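PDB 2YIK: endoglucanase from Clostridium thermocellum, which probably hydrolyses internal beta-1,4-glucosidic bonds of cellulose, as a family 9 glycoside hydrolase made by a thermophilic, cellulose-degrading bacterium. Local coordinates for residues H297-A302 and Q341-R346; T222-A227 and Y282-A287; D370-G375 and A418-S423; P364-L369 and L404-H409. All blocks are in the same frame, centred on the assembly; numbering follows the deposited sequence.

Contact 1: residues H297-A302 and Q341-R346; sequences HYLDEA and QNFEDR. With CA (calcium ion), chain B.
R346 NH2 donates to D300 OD1 at 2.9 Å, forming a salt bridge between the two helices. The N-H points almost straight at the oxygen (166°). OD1 lies in the guanidinium plane, at its edge, but the nitrogen arrives from above the carboxylate plane. The two flat groups stand 76° apart, and the bond to D300 runs through NH2. NH2 also forms a salt bridge with E296, so one nitrogen bridges two acids one turn apart on helix 296-305. Next inward is L299, which packs beside the arginine: CD2 is 3.8 Å from R346 NH1. This methyl also sits over the centre of the F343 ring, a CH-pi contact of 3.9 Å from CD2 to the F343 centroid. L299 reaches both partners because its CG is anti to the backbone N (chi1 -166°). F343 in turn packs on I332 and N333 of helix 322-336. One residue on, E344 binds calcium through both carboxylate oxygens, OE1 and OE2, each 2.7 Å from the ion. This is peripheral helix packing in the family 9 catalytic domain, beside a calcium site where helix 322-336 (N333), the turn after it (D337, S340) and the first turn of helix 342-350 meet.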
loop_
_atom_site.group_PDB
_atom_site.type_symbol
_atom_site.label_atom_id
_atom_site.label_comp_id
_atom_site.label_asym_id
_atom_site.label_seq_id
_atom_site.Cartn_x
_atom_site.Cartn_y
_atom_site.Cartn_z
ATOM N N HIS A 297 23.806 7.782 -6.688
ATOM C CA HIS A 297 22.994 8.987 -6.800
ATOM C C HIS A 297 21.705 8.879 -5.978
ATOM O O HIS A 297 21.277 9.844 -5.342
ATOM C CB HIS A 297 22.642 9.243 -8.266
ATOM C CG HIS A 297 21.635 10.330 -8.460
ATOM N ND1 HIS A 297 21.909 11.659 -8.208
ATOM C CD2 HIS A 297 20.339 10.285 -8.854
ATOM C CE1 HIS A 297 20.830 12.381 -8.438
ATOM N NE2 HIS A 297 19.862 11.572 -8.831
ATOM N N TYR A 298 21.088 7.702 -6.003
ATOM C CA TYR A 298 19.856 7.485 -5.262
ATOM C C TYR A 298 20.087 7.550 -3.766
ATOM O O TYR A 298 19.273 8.116 -3.034
ATOM C CB TYR A 298 19.235 6.143 -5.646
ATOM C CG TYR A 298 18.755 6.131 -7.073
ATOM C CD1 TYR A 298 17.811 7.057 -7.511
ATOM C CD2 TYR A 298 19.256 5.210 -7.993
ATOM C CE1 TYR A 298 17.377 7.075 -8.834
ATOM C CE2 TYR A 298 18.829 5.213 -9.317
ATOM C CZ TYR A 298 17.889 6.148 -9.731
ATOM O OH TYR A 298 17.469 6.148 -11.037
ATOM N N LEU A 299 21.193 6.977 -3.305
ATOM C CA LEU A 299 21.485 7.012 -1.882
ATOM C C LEU A 299 21.746 8.458 -1.468
ATOM O O LEU A 299 21.373 8.869 -0.365
ATOM C CB LEU A 299 22.699 6.147 -1.552
ATOM C CG LEU A 299 22.877 5.857 -0.056
ATOM C CD1 LEU A 299 21.669 5.067 0.482
ATOM C CD2 LEU A 299 24.172 5.068 0.147
ATOM N N ASP A 300 22.378 9.229 -2.357
ATOM C CA ASP A 300 22.664 10.635 -2.078
ATOM C C ASP A 300 21.361 11.422 -1.969
ATOM O O ASP A 300 21.247 12.343 -1.163
ATOM C CB ASP A 300 23.519 11.268 -3.185
ATOM C CG ASP A 300 24.965 10.804 -3.155
ATOM O OD1 ASP A 300 25.449 10.402 -2.079
ATOM O OD2 ASP A 300 25.628 10.863 -4.214
ATOM N N GLU A 301 20.383 11.072 -2.800
ATOM C CA GLU A 301 19.101 11.756 -2.751
ATOM C C GLU A 301 18.362 11.373 -1.472
ATOM O O GLU A 301 17.705 12.211 -0.856
ATOM C CB GLU A 301 18.254 11.411 -3.978
ATOM C CG GLU A 301 18.698 12.131 -5.250
ATOM C CD GLU A 301 18.689 13.641 -5.091
ATOM O OE1 GLU A 301 17.604 14.233 -4.903
ATOM O OE2 GLU A 301 19.778 14.241 -5.141
ATOM N N ALA A 302 18.476 10.110 -1.070
ATOM C CA ALA A 302 17.816 9.657 0.146
ATOM C C ALA A 302 18.415 10.374 1.353
ATOM O O ALA A 302 17.692 10.875 2.212
ATOM C CB ALA A 302 17.959 8.151 0.301
ATOM N N GLN A 341 31.880 3.226 8.789
ATOM C CA GLN A 341 30.992 4.368 9.026
ATOM C C GLN A 341 30.748 5.246 7.796
ATOM O O GLN A 341 30.211 6.350 7.916
ATOM C CB GLN A 341 31.553 5.242 10.150
ATOM C CG GLN A 341 31.395 4.677 11.552
ATOM C CD GLN A 341 29.938 4.543 11.965
ATOM O OE1 GLN A 341 29.396 3.445 12.012
ATOM N NE2 GLN A 341 29.297 5.667 12.254
ATOM N N ASN A 342 31.127 4.757 6.617
ATOM C CA ASN A 342 30.955 5.527 5.389
ATOM C C ASN A 342 29.555 6.061 5.130
ATOM O O ASN A 342 29.390 7.259 4.909
ATOM C CB ASN A 342 31.425 4.720 4.173
ATOM C CG ASN A 342 32.934 4.700 4.047
ATOM O OD1 ASN A 342 33.570 3.659 4.226
ATOM N ND2 ASN A 342 33.519 5.861 3.758
ATOM N N PHE A 343 28.551 5.187 5.146
ATOM C CA PHE A 343 27.176 5.620 4.898
ATOM C C PHE A 343 26.701 6.583 5.987
ATOM O O PHE A 343 26.056 7.589 5.696
ATOM C CB PHE A 343 26.230 4.410 4.823
ATOM C CG PHE A 343 26.336 3.610 3.539
ATOM C CD1 PHE A 343 27.411 3.782 2.664
ATOM C CD2 PHE A 343 25.369 2.652 3.230
ATOM C CE1 PHE A 343 27.521 3.004 1.500
ATOM C CE2 PHE A 343 25.468 1.871 2.072
ATOM C CZ PHE A 343 26.545 2.047 1.205
ATOM N N GLU A 344 27.023 6.278 7.239
ATOM C CA GLU A 344 26.619 7.138 8.345
ATOM C C GLU A 344 27.224 8.534 8.211
ATOM O O GLU A 344 26.534 9.542 8.377
ATOM C CB GLU A 344 27.036 6.542 9.697
ATOM C CG GLU A 344 26.277 5.293 10.107
ATOM C CD GLU A 344 26.813 4.058 9.436
ATOM O OE1 GLU A 344 27.687 4.197 8.548
ATOM O OE2 GLU A 344 26.359 2.953 9.789
ATOM N N ASP A 345 28.518 8.592 7.914
ATOM C CA ASP A 345 29.186 9.873 7.775
ATOM C C ASP A 345 28.725 10.633 6.540
ATOM O O ASP A 345 28.686 11.862 6.551
ATOM C CB ASP A 345 30.704 9.684 7.769
ATOM C CG ASP A 345 31.224 9.216 9.111
ATOM O OD1 ASP A 345 30.487 9.370 10.114
ATOM O OD2 ASP A 345 32.366 8.705 9.171
ATOM N N ARG A 346 28.378 9.908 5.480
ATOM C CA ARG A 346 27.878 10.543 4.261
ATOM C C ARG A 346 26.508 11.140 4.575
ATOM O O ARG A 346 26.181 12.253 4.145
ATOM C CB ARG A 346 27.749 9.520 3.123
ATOM C CG ARG A 346 29.042 9.265 2.332
ATOM C CD ARG A 346 28.874 8.105 1.347
ATOM N NE ARG A 346 27.859 8.357 0.319
ATOM C CZ ARG A 346 27.364 7.423 -0.491
ATOM N NH1 ARG A 346 27.787 6.169 -0.397
ATOM N NH2 ARG A 346 26.442 7.738 -1.398
HETATM CA CA CA B . 27.881 1.591 8.047
HETATM O O HOH W 1 27.429 -0.058 10.050
#

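Contact 2: residues T222-A227 and Y282-A287; sequences TAASLA and YCWAAA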
loop_
_atom_site.group_PDB
_atom_site.type_symbol
_atom_site.label_atom_id
_atom_site.label_comp_id
_atom_site.label_asym_id
_atom_site.label_seq_id
_atom_site.Cartn_x
_atom_site.Cartn_y
_atom_site.Cartn_z
ATOM N N THR A 222 4.698 6.072 -6.182
ATOM C CA THR A 222 4.532 5.149 -7.299
ATOM C C THR A 222 5.867 4.574 -7.768
ATOM O O THR A 222 5.963 3.379 -8.038
ATOM C CB THR A 222 3.824 5.822 -8.499
ATOM O OG1 THR A 222 2.575 6.373 -8.068
ATOM C CG2 THR A 222 3.551 4.793 -9.601
ATOM N N ALA A 223 6.896 5.413 -7.861
ATOM C CA ALA A 223 8.206 4.935 -8.291
ATOM C C ALA A 223 8.726 3.873 -7.322
ATOM O O ALA A 223 9.356 2.903 -7.739
ATOM C CB ALA A 223 9.204 6.101 -8.388
ATOM N N ALA A 224 8.455 4.059 -6.032
ATOM C CA ALA A 224 8.900 3.106 -5.021
ATOM C C ALA A 224 8.299 1.736 -5.305
ATOM O O ALA A 224 9.015 0.741 -5.341
ATOM C CB ALA A 224 8.505 3.579 -3.622
ATOM N N SER A 225 6.986 1.701 -5.518
ATOM C CA SER A 225 6.272 0.460 -5.809
ATOM C C SER A 225 6.872 -0.279 -7.006
ATOM O O SER A 225 7.055 -1.498 -6.972
ATOM C CB SER A 225 4.794 0.750 -6.095
ATOM O OG SER A 225 4.094 -0.454 -6.344
ATOM N N LEU A 226 7.159 0.466 -8.068
ATOM C CA LEU A 226 7.738 -0.116 -9.270
ATOM C C LEU A 226 9.153 -0.631 -9.027
ATOM O O LEU A 226 9.547 -1.645 -9.601
ATOM C CB LEU A 226 7.717 0.909 -10.408
ATOM C CG LEU A 226 6.303 1.136 -10.942
ATOM C CD1 LEU A 226 6.221 2.424 -11.740
ATOM C CD2 LEU A 226 5.908 -0.065 -11.789
ATOM N N ALA A 227 9.914 0.060 -8.181
ATOM C CA ALA A 227 11.268 -0.378 -7.858
ATOM C C ALA A 227 11.162 -1.683 -7.065
ATOM O O ALA A 227 11.960 -2.597 -7.245
ATOM C CB ALA A 227 11.995 0.681 -7.044
ATOM N N TYR A 282 9.615 10.369 -1.279
ATOM C CA TYR A 282 10.784 10.599 -2.119
ATOM C C TYR A 282 11.940 9.724 -1.626
ATOM O O TYR A 282 12.575 9.022 -2.413
ATOM C CB TYR A 282 11.171 12.083 -2.064
ATOM C CG TYR A 282 12.216 12.504 -3.075
ATOM C CD1 TYR A 282 11.876 12.744 -4.408
ATOM C CD2 TYR A 282 13.552 12.650 -2.698
ATOM C CE1 TYR A 282 12.844 13.121 -5.343
ATOM C CE2 TYR A 282 14.527 13.024 -3.620
ATOM C CZ TYR A 282 14.168 13.257 -4.940
ATOM O OH TYR A 282 15.138 13.604 -5.852
ATOM N N CYS A 283 12.195 9.754 -0.318
ATOM C CA CYS A 283 13.275 8.963 0.273
ATOM C C CYS A 283 13.012 7.458 0.182
ATOM O O CYS A 283 13.934 6.675 -0.028
ATOM C CB CYS A 283 13.499 9.378 1.733
ATOM S SG CYS A 283 14.202 11.040 1.885
ATOM N N TRP A 284 11.746 7.079 0.334
ATOM C CA TRP A 284 11.286 5.691 0.241
ATOM C C TRP A 284 11.625 5.152 -1.166
ATOM O O TRP A 284 12.200 4.077 -1.303
ATOM C CB TRP A 284 9.772 5.689 0.518
ATOM C CG TRP A 284 8.951 4.439 0.267
ATOM C CD1 TRP A 284 7.866 4.354 -0.556
ATOM C CD2 TRP A 284 8.997 3.193 0.982
ATOM N NE1 TRP A 284 7.223 3.156 -0.390
ATOM C CE2 TRP A 284 7.889 2.423 0.554
ATOM C CE3 TRP A 284 9.847 2.660 1.961
ATOM C CZ2 TRP A 284 7.618 1.144 1.052
ATOM C CZ3 TRP A 284 9.575 1.382 2.463
ATOM C CH2 TRP A 284 8.464 0.646 2.010
ATOM N N ALA A 285 11.278 5.914 -2.198
ATOM C CA ALA A 285 11.569 5.524 -3.578
ATOM C C ALA A 285 13.084 5.472 -3.804
ATOM O O ALA A 285 13.605 4.522 -4.394
ATOM C CB ALA A 285 10.937 6.512 -4.544
ATOM N N ALA A 286 13.784 6.498 -3.328
ATOM C CA ALA A 286 15.233 6.581 -3.485
ATOM C C ALA A 286 15.936 5.384 -2.853
ATOM O O ALA A 286 16.840 4.802 -3.455
ATOM C CB ALA A 286 15.759 7.883 -2.870
ATOM N N ALA A 287 15.520 5.020 -1.643
ATOM C CA ALA A 287 16.121 3.885 -0.949
ATOM C C ALA A 287 15.920 2.601 -1.745
ATOM O O ALA A 287 16.847 1.816 -1.902
ATOM C CB ALA A 287 15.518 3.731 0.445
#
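W284 reaches across to A224 with the pyrrole side of its indole. From CB the side chain runs with CG anti to the backbone N (chi1 170°), which carries the ring toward helix 216-233. CG is the first atom to approach, 4.0 Å from A224 CB. CD1 comes closest, 3.2 Å from A224 CB, which is a tight fit for two carbons. NE1 follows at 3.5 Å from the same A224 CB. The methyl comes in obliquely to the ring. NE1 has a weak hydrogen bond to S132 OG of helix 124-140. The six-membered ring at the tip lies beyond contact with 222-227. The indole as a whole sits among other groups: W136 and W288 meet it edge-to-face, H316 lies against it, and T325 of helix 322-336 touches it too. A bound calcium ion is about 8 Å from this side chain.

Beside the tryptophan the helices touch through small residues. A285 CB is 3.9 Å from A224 CB and 4.2 Å from A223 CB. A224 CB also presses on the backbone at A285. These alanines let the axes approach to 7.9 Å, at a shallow crossing of 22°. On other sides, helix 238-257 packs against both L226 and A286. Close, nearly parallel helices of this kind, with their chain directions alike, are characteristic of the (alpha/alpha)6 barrel of family 9 glycoside hydrolases.

Contact 3: residues D370-G375 and A418-S423; sequences DKWSGG and ANWARS
W420, which packs its indole against S373, also offers its backbone O to S423 OG at 2.7 Å. That hydrogen bond lies in the carbonyl plane, on a lone pair, and is internal to helix 416-428. Across the contact the indole of W420 takes the end of helix 363-373 on one face. S373 CA lies over its five-membered ring, 3.5 Å from the centroid and 6° off the normal, a CH-pi contact. S373 CB is 3.4 Å from W420 CG on the same face. The serine hydroxyl turns back instead: at chi1 69° OG stands between the backbone N and the carbonyl carbon, and it is hydrogen-bonded to L369 O one turn earlier. The outer part of the indole runs on to W372. W420 CZ2 is 3.5 Å from W372 O, and W420 CH2 is 3.9 Å from W372 CE3. The two indoles meet obliquely and are not stacked. Beyond them A399 of helix 392-408 and V385 touch both tryptophans. Each serine hydroxyl is bonded within its own helix. The junction is mostly carbon against the indole, with the carbonyl oxygen of W372 also close to it but not hydrogen-bonded. The attraction is therefore mainly dispersive and hydrophobic.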
loop_
_atom_site.group_PDB
_atom_site.type_symbol
_atom_site.label_atom_id
_atom_site.label_comp_id
_atom_site.label_asym_id
_atom_site.label_seq_id
_atom_site.Cartn_x
_atom_site.Cartn_y
_atom_site.Cartn_z
ATOM N N ASP A 370 10.296 0.042 20.445
ATOM C CA ASP A 370 10.276 0.059 21.909
ATOM C C ASP A 370 9.031 0.824 22.335
ATOM O O ASP A 370 8.392 0.498 23.333
ATOM C CB ASP A 370 11.500 0.776 22.489
ATOM C CG ASP A 370 12.762 -0.065 22.424
ATOM O OD1 ASP A 370 12.659 -1.309 22.343
ATOM O OD2 ASP A 370 13.863 0.523 22.471
ATOM N N LYS A 371 8.692 1.839 21.550
ATOM C CA LYS A 371 7.540 2.675 21.831
ATOM C C LYS A 371 6.245 1.883 21.674
ATOM O O LYS A 371 5.396 1.893 22.571
ATOM C CB LYS A 371 7.549 3.894 20.902
ATOM C CG LYS A 371 6.700 5.067 21.390
ATOM C CD LYS A 371 6.829 6.296 20.497
ATOM C CE LYS A 371 8.206 6.928 20.607
ATOM N NZ LYS A 371 8.250 8.255 19.935
ATOM N N TRP A 372 6.099 1.195 20.540
ATOM C CA TRP A 372 4.902 0.401 20.258
ATOM C C TRP A 372 4.736 -0.871 21.093
ATOM O O TRP A 372 3.640 -1.186 21.548
ATOM C CB TRP A 372 4.847 0.023 18.768
ATOM C CG TRP A 372 4.214 1.079 17.902
ATOM C CD1 TRP A 372 4.797 2.229 17.437
ATOM C CD2 TRP A 372 2.854 1.108 17.453
ATOM N NE1 TRP A 372 3.883 2.968 16.727
ATOM C CE2 TRP A 372 2.687 2.304 16.718
ATOM C CE3 TRP A 372 1.766 0.237 17.592
ATOM C CZ2 TRP A 372 1.464 2.653 16.134
ATOM C CZ3 TRP A 372 0.552 0.585 17.009
ATOM C CH2 TRP A 372 0.415 1.783 16.285
ATOM N N SER A 373 5.826 -1.598 21.294
ATOM C CA SER A 373 5.776 -2.851 22.039
ATOM C C SER A 373 6.063 -2.720 23.525
ATOM O O SER A 373 5.812 -3.654 24.285
ATOM C CB SER A 373 6.775 -3.849 21.448
ATOM O OG SER A 373 8.117 -3.440 21.697
ATOM N N GLY A 374 6.585 -1.568 23.940
ATOM C CA GLY A 374 6.947 -1.392 25.337
ATOM C C GLY A 374 6.148 -0.447 26.211
ATOM O O GLY A 374 6.640 -0.022 27.258
ATOM N N GLY A 375 4.932 -0.106 25.799
ATOM C CA GLY A 375 4.119 0.773 26.620
ATOM C C GLY A 375 4.109 2.253 26.274
ATOM O O GLY A 375 3.537 3.052 27.016
ATOM N N ALA A 418 8.813 -9.525 17.766
ATOM C CA ALA A 418 7.967 -10.501 17.091
ATOM C C ALA A 418 6.956 -11.099 18.072
ATOM O O ALA A 418 5.796 -11.309 17.724
ATOM C CB ALA A 418 8.822 -11.605 16.487
ATOM N N ASN A 419 7.401 -11.383 19.295
ATOM C CA ASN A 419 6.509 -11.945 20.303
ATOM C C ASN A 419 5.376 -10.960 20.549
ATOM O O ASN A 419 4.218 -11.359 20.689
ATOM C CB ASN A 419 7.257 -12.222 21.613
ATOM C CG ASN A 419 8.344 -13.268 21.449
ATOM O OD1 ASN A 419 8.262 -14.123 20.570
ATOM N ND2 ASN A 419 9.363 -13.213 22.302
ATOM N N TRP A 420 5.713 -9.673 20.597
ATOM C CA TRP A 420 4.707 -8.640 20.799
ATOM C C TRP A 420 3.757 -8.606 19.601
ATOM O O TRP A 420 2.533 -8.527 19.761
ATOM C CB TRP A 420 5.365 -7.272 20.945
ATOM C CG TRP A 420 4.377 -6.149 20.881
ATOM C CD1 TRP A 420 3.559 -5.718 21.882
ATOM C CD2 TRP A 420 4.072 -5.341 19.735
ATOM N NE1 TRP A 420 2.761 -4.689 21.434
ATOM C CE2 TRP A 420 3.056 -4.438 20.122
ATOM C CE3 TRP A 420 4.559 -5.293 18.424
ATOM C CZ2 TRP A 420 2.516 -3.495 19.235
ATOM C CZ3 TRP A 420 4.023 -4.356 17.544
ATOM C CH2 TRP A 420 3.011 -3.469 17.956
ATOM N N ALA A 421 4.330 -8.647 18.399
ATOM C CA ALA A 421 3.534 -8.622 17.172
ATOM C C ALA A 421 2.510 -9.756 17.202
ATOM O O ALA A 421 1.347 -9.569 16.850
ATOM C CB ALA A 421 4.440 -8.765 15.949
ATOM N N ARG A 422 2.961 -10.930 17.629
ATOM C CA ARG A 422 2.090 -12.091 17.714
ATOM C C ARG A 422 0.921 -11.859 18.670
ATOM O O ARG A 422 -0.214 -12.230 18.373
ATOM C CB ARG A 422 2.873 -13.319 18.177
ATOM C CG ARG A 422 2.083 -14.597 18.004
ATOM C CD ARG A 422 2.800 -15.812 18.560
ATOM N NE ARG A 422 2.116 -17.039 18.161
ATOM C CZ ARG A 422 2.556 -18.266 18.427
ATOM N NH1 ARG A 422 3.682 -18.435 19.103
ATOM N NH2 ARG A 422 1.875 -19.324 18.000
ATOM N N SER A 423 1.200 -11.256 19.821
ATOM C CA SER A 423 0.146 -10.988 20.789
ATOM C C SER A 423 -0.887 -10.055 20.155
ATOM O O SER A 423 -2.084 -10.202 20.376
ATOM C CB SER A 423 0.720 -10.359 22.068
ATOM O OG SER A 423 1.034 -8.988 21.898
#

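Contact 4: residues P364-L369 and L404-H409; sequences PIQDLL and LVYDKH
Y406 reaches from helix 392-408 to helix 363-373, where L369, I365 and Q366 meet it. L369 CD1 is the closest, 3.6 Å from Y406 CB, and it also lies 3.9 Å from Y406 CG, at the root of the ring. I365 presents CG2, 3.8 Å from Y406 CD2. Its other branch, CG1, leads away from the tyrosine. Q366 runs extended past the phenol end, with NE2 4.0 Å from Y406 OH, too far for a hydrogen bond. The amide and ring planes are 48° apart. All three approaches to the ring are oblique. The tyrosine spans the gap because its CG is anti to the backbone N (chi1 -177°), which directs the ring toward helix 363-373. The axes are 11.1 Å apart, crossing at -130°, so a long side chain is needed to join them.

Aromatic groups from outside the two segments also meet the ring. H410 stacks on it, while Y417 and W362 meet it edge-to-face. Y417 also packs on Q366 and L369, so it closes the same cluster from helix 416-428. D407 puts OD1 at the edge of the Y406 ring, in its plane. In the second shell, S415 OG is hydrogen-bonded to that OD1. The direct contact is thus apolar packing around a tyrosine, and the polar bonds nearby hold D407, which borders the ring. The contact therefore rests mainly on dispersion and on burial of apolar surface, with the glutamine amide passing the phenol without a bond.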
loop_
_atom_site.group_PDB
_atom_site.type_symbol
_atom_site.label_atom_id
_atom_site.label_comp_id
_atom_site.label_asym_id
_atom_site.label_seq_id
_atom_site.Cartn_x
_atom_site.Cartn_y
_atom_site.Cartn_z
ATOM N N PRO A 364 16.516 4.311 14.766
ATOM C CA PRO A 364 15.198 4.954 14.740
ATOM C C PRO A 364 14.041 3.955 14.806
ATOM O O PRO A 364 12.986 4.249 15.374
ATOM C CB PRO A 364 15.220 5.726 13.425
ATOM C CG PRO A 364 16.669 6.085 13.282
ATOM C CD PRO A 364 17.350 4.783 13.648
ATOM N N ILE A 365 14.241 2.776 14.224
ATOM C CA ILE A 365 13.208 1.751 14.229
ATOM C C ILE A 365 13.201 1.004 15.561
ATOM O O ILE A 365 12.160 0.520 16.002
ATOM C CB ILE A 365 13.400 0.774 13.035
ATOM C CG1 ILE A 365 12.835 1.412 11.755
ATOM C CG2 ILE A 365 12.746 -0.573 13.329
ATOM C CD1 ILE A 365 11.341 1.706 11.820
ATOM N N GLN A 366 14.357 0.921 16.212
ATOM C CA GLN A 366 14.411 0.257 17.506
ATOM C C GLN A 366 13.619 1.135 18.478
ATOM O O GLN A 366 12.914 0.633 19.355
ATOM C CB GLN A 366 15.856 0.095 17.989
ATOM C CG GLN A 366 15.959 -0.653 19.314
ATOM C CD GLN A 366 17.378 -0.723 19.863
ATOM O OE1 GLN A 366 17.590 -1.130 21.005
ATOM N NE2 GLN A 366 18.351 -0.328 19.053
ATOM N N ASP A 367 13.737 2.451 18.308
ATOM C CA ASP A 367 13.013 3.405 19.147
ATOM C C ASP A 367 11.511 3.319 18.880
ATOM O O ASP A 367 10.701 3.394 19.801
ATOM C CB ASP A 367 13.482 4.835 18.870
ATOM C CG ASP A 367 14.852 5.123 19.447
ATOM O OD1 ASP A 367 15.418 4.234 20.116
ATOM O OD2 ASP A 367 15.362 6.243 19.238
ATOM N N LEU A 368 11.149 3.182 17.610
ATOM C CA LEU A 368 9.750 3.079 17.216
ATOM C C LEU A 368 9.138 1.828 17.839
ATOM O O LEU A 368 8.049 1.865 18.414
ATOM C CB LEU A 368 9.638 2.988 15.696
ATOM C CG LEU A 368 8.256 2.676 15.123
ATOM C CD1 LEU A 368 7.306 3.845 15.398
ATOM C CD2 LEU A 368 8.386 2.403 13.622
ATOM N N LEU A 369 9.860 0.719 17.718
ATOM C CA LEU A 369 9.400 -0.552 18.250
ATOM C C LEU A 369 9.347 -0.606 19.774
ATOM O O LEU A 369 8.456 -1.238 20.335
ATOM C CB LEU A 369 10.260 -1.692 17.692
ATOM C CG LEU A 369 10.031 -1.960 16.200
ATOM C CD1 LEU A 369 11.016 -3.008 15.702
ATOM C CD2 LEU A 369 8.595 -2.427 15.972
ATOM N N LEU A 404 8.458 -7.537 12.756
ATOM C CA LEU A 404 8.893 -8.789 12.146
ATOM C C LEU A 404 10.073 -8.597 11.187
ATOM O O LEU A 404 10.933 -9.464 11.074
ATOM C CB LEU A 404 7.702 -9.442 11.443
ATOM C CG LEU A 404 6.593 -9.770 12.459
ATOM C CD1 LEU A 404 5.240 -9.862 11.777
ATOM C CD2 LEU A 404 6.946 -11.066 13.175
ATOM N N VAL A 405 10.114 -7.453 10.510
ATOM C CA VAL A 405 11.212 -7.153 9.600
ATOM C C VAL A 405 12.495 -6.908 10.415
ATOM O O VAL A 405 13.586 -7.335 10.030
ATOM C CB VAL A 405 10.888 -5.907 8.730
ATOM C CG1 VAL A 405 12.162 -5.361 8.083
ATOM C CG2 VAL A 405 9.874 -6.283 7.657
ATOM N N TYR A 406 12.357 -6.230 11.552
ATOM C CA TYR A 406 13.509 -5.951 12.406
ATOM C C TYR A 406 14.120 -7.258 12.909
ATOM O O TYR A 406 15.341 -7.440 12.865
ATOM C CB TYR A 406 13.105 -5.095 13.611
ATOM C CG TYR A 406 14.268 -4.710 14.502
ATOM C CD1 TYR A 406 14.727 -5.571 15.499
ATOM C CD2 TYR A 406 14.918 -3.489 14.341
ATOM C CE1 TYR A 406 15.803 -5.226 16.309
ATOM C CE2 TYR A 406 15.991 -3.129 15.148
ATOM C CZ TYR A 406 16.428 -4.001 16.131
ATOM O OH TYR A 406 17.472 -3.642 16.954
ATOM N N ASP A 407 13.274 -8.167 13.387
ATOM C CA ASP A 407 13.772 -9.439 13.894
ATOM C C ASP A 407 14.402 -10.275 12.792
ATOM O O ASP A 407 15.402 -10.961 13.027
ATOM C CB ASP A 407 12.655 -10.232 14.590
ATOM C CG ASP A 407 12.357 -9.709 15.995
ATOM O OD1 ASP A 407 13.046 -8.763 16.433
ATOM O OD2 ASP A 407 11.442 -10.241 16.663
ATOM N N LYS A 408 13.830 -10.217 11.592
ATOM C CA LYS A 408 14.385 -10.979 10.490
ATOM C C LYS A 408 15.825 -10.540 10.252
ATOM O O LYS A 408 16.716 -11.370 10.057
ATOM C CB LYS A 408 13.591 -10.768 9.202
ATOM C CG LYS A 408 14.260 -11.419 7.995
ATOM C CD LYS A 408 13.624 -11.005 6.676
ATOM C CE LYS A 408 14.511 -11.422 5.497
ATOM N NZ LYS A 408 14.024 -10.888 4.193
ATOM N N HIS A 409 16.052 -9.232 10.301
ATOM C CA HIS A 409 17.374 -8.694 10.051
ATOM C C HIS A 409 18.316 -8.628 11.241
ATOM O O HIS A 409 19.402 -8.049 11.155
ATOM C CB HIS A 409 17.223 -7.334 9.383
ATOM C CG HIS A 409 16.597 -7.420 8.030
ATOM N ND1 HIS A 409 17.288 -7.866 6.920
ATOM C CD2 HIS A 409 15.326 -7.212 7.614
ATOM C CE1 HIS A 409 16.471 -7.930 5.891
ATOM N NE2 HIS A 409 15.269 -7.539 6.283
#

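All four contacts join helices of one family 9 catalytic domain. Contacts 1 and 2 follow each other along the chain and touch: E301 OE1 is 2.7 Å from Y282 OH, a probable hydrogen bond, and their centres are 16 Å apart. Contacts 3 and 4 share helix 363-373, with centres 10 Å apart. D407 OD2 and A418 N, 2.9 Å apart, link their other helices. The two pairs do not touch each other; contacts 2 and 4 come within about 9 Å at their nearest atoms. Contact 1 includes a calcium ligand, and contact 2 lies near another calcium ion. None of the four includes H451, the predicted active-site residue.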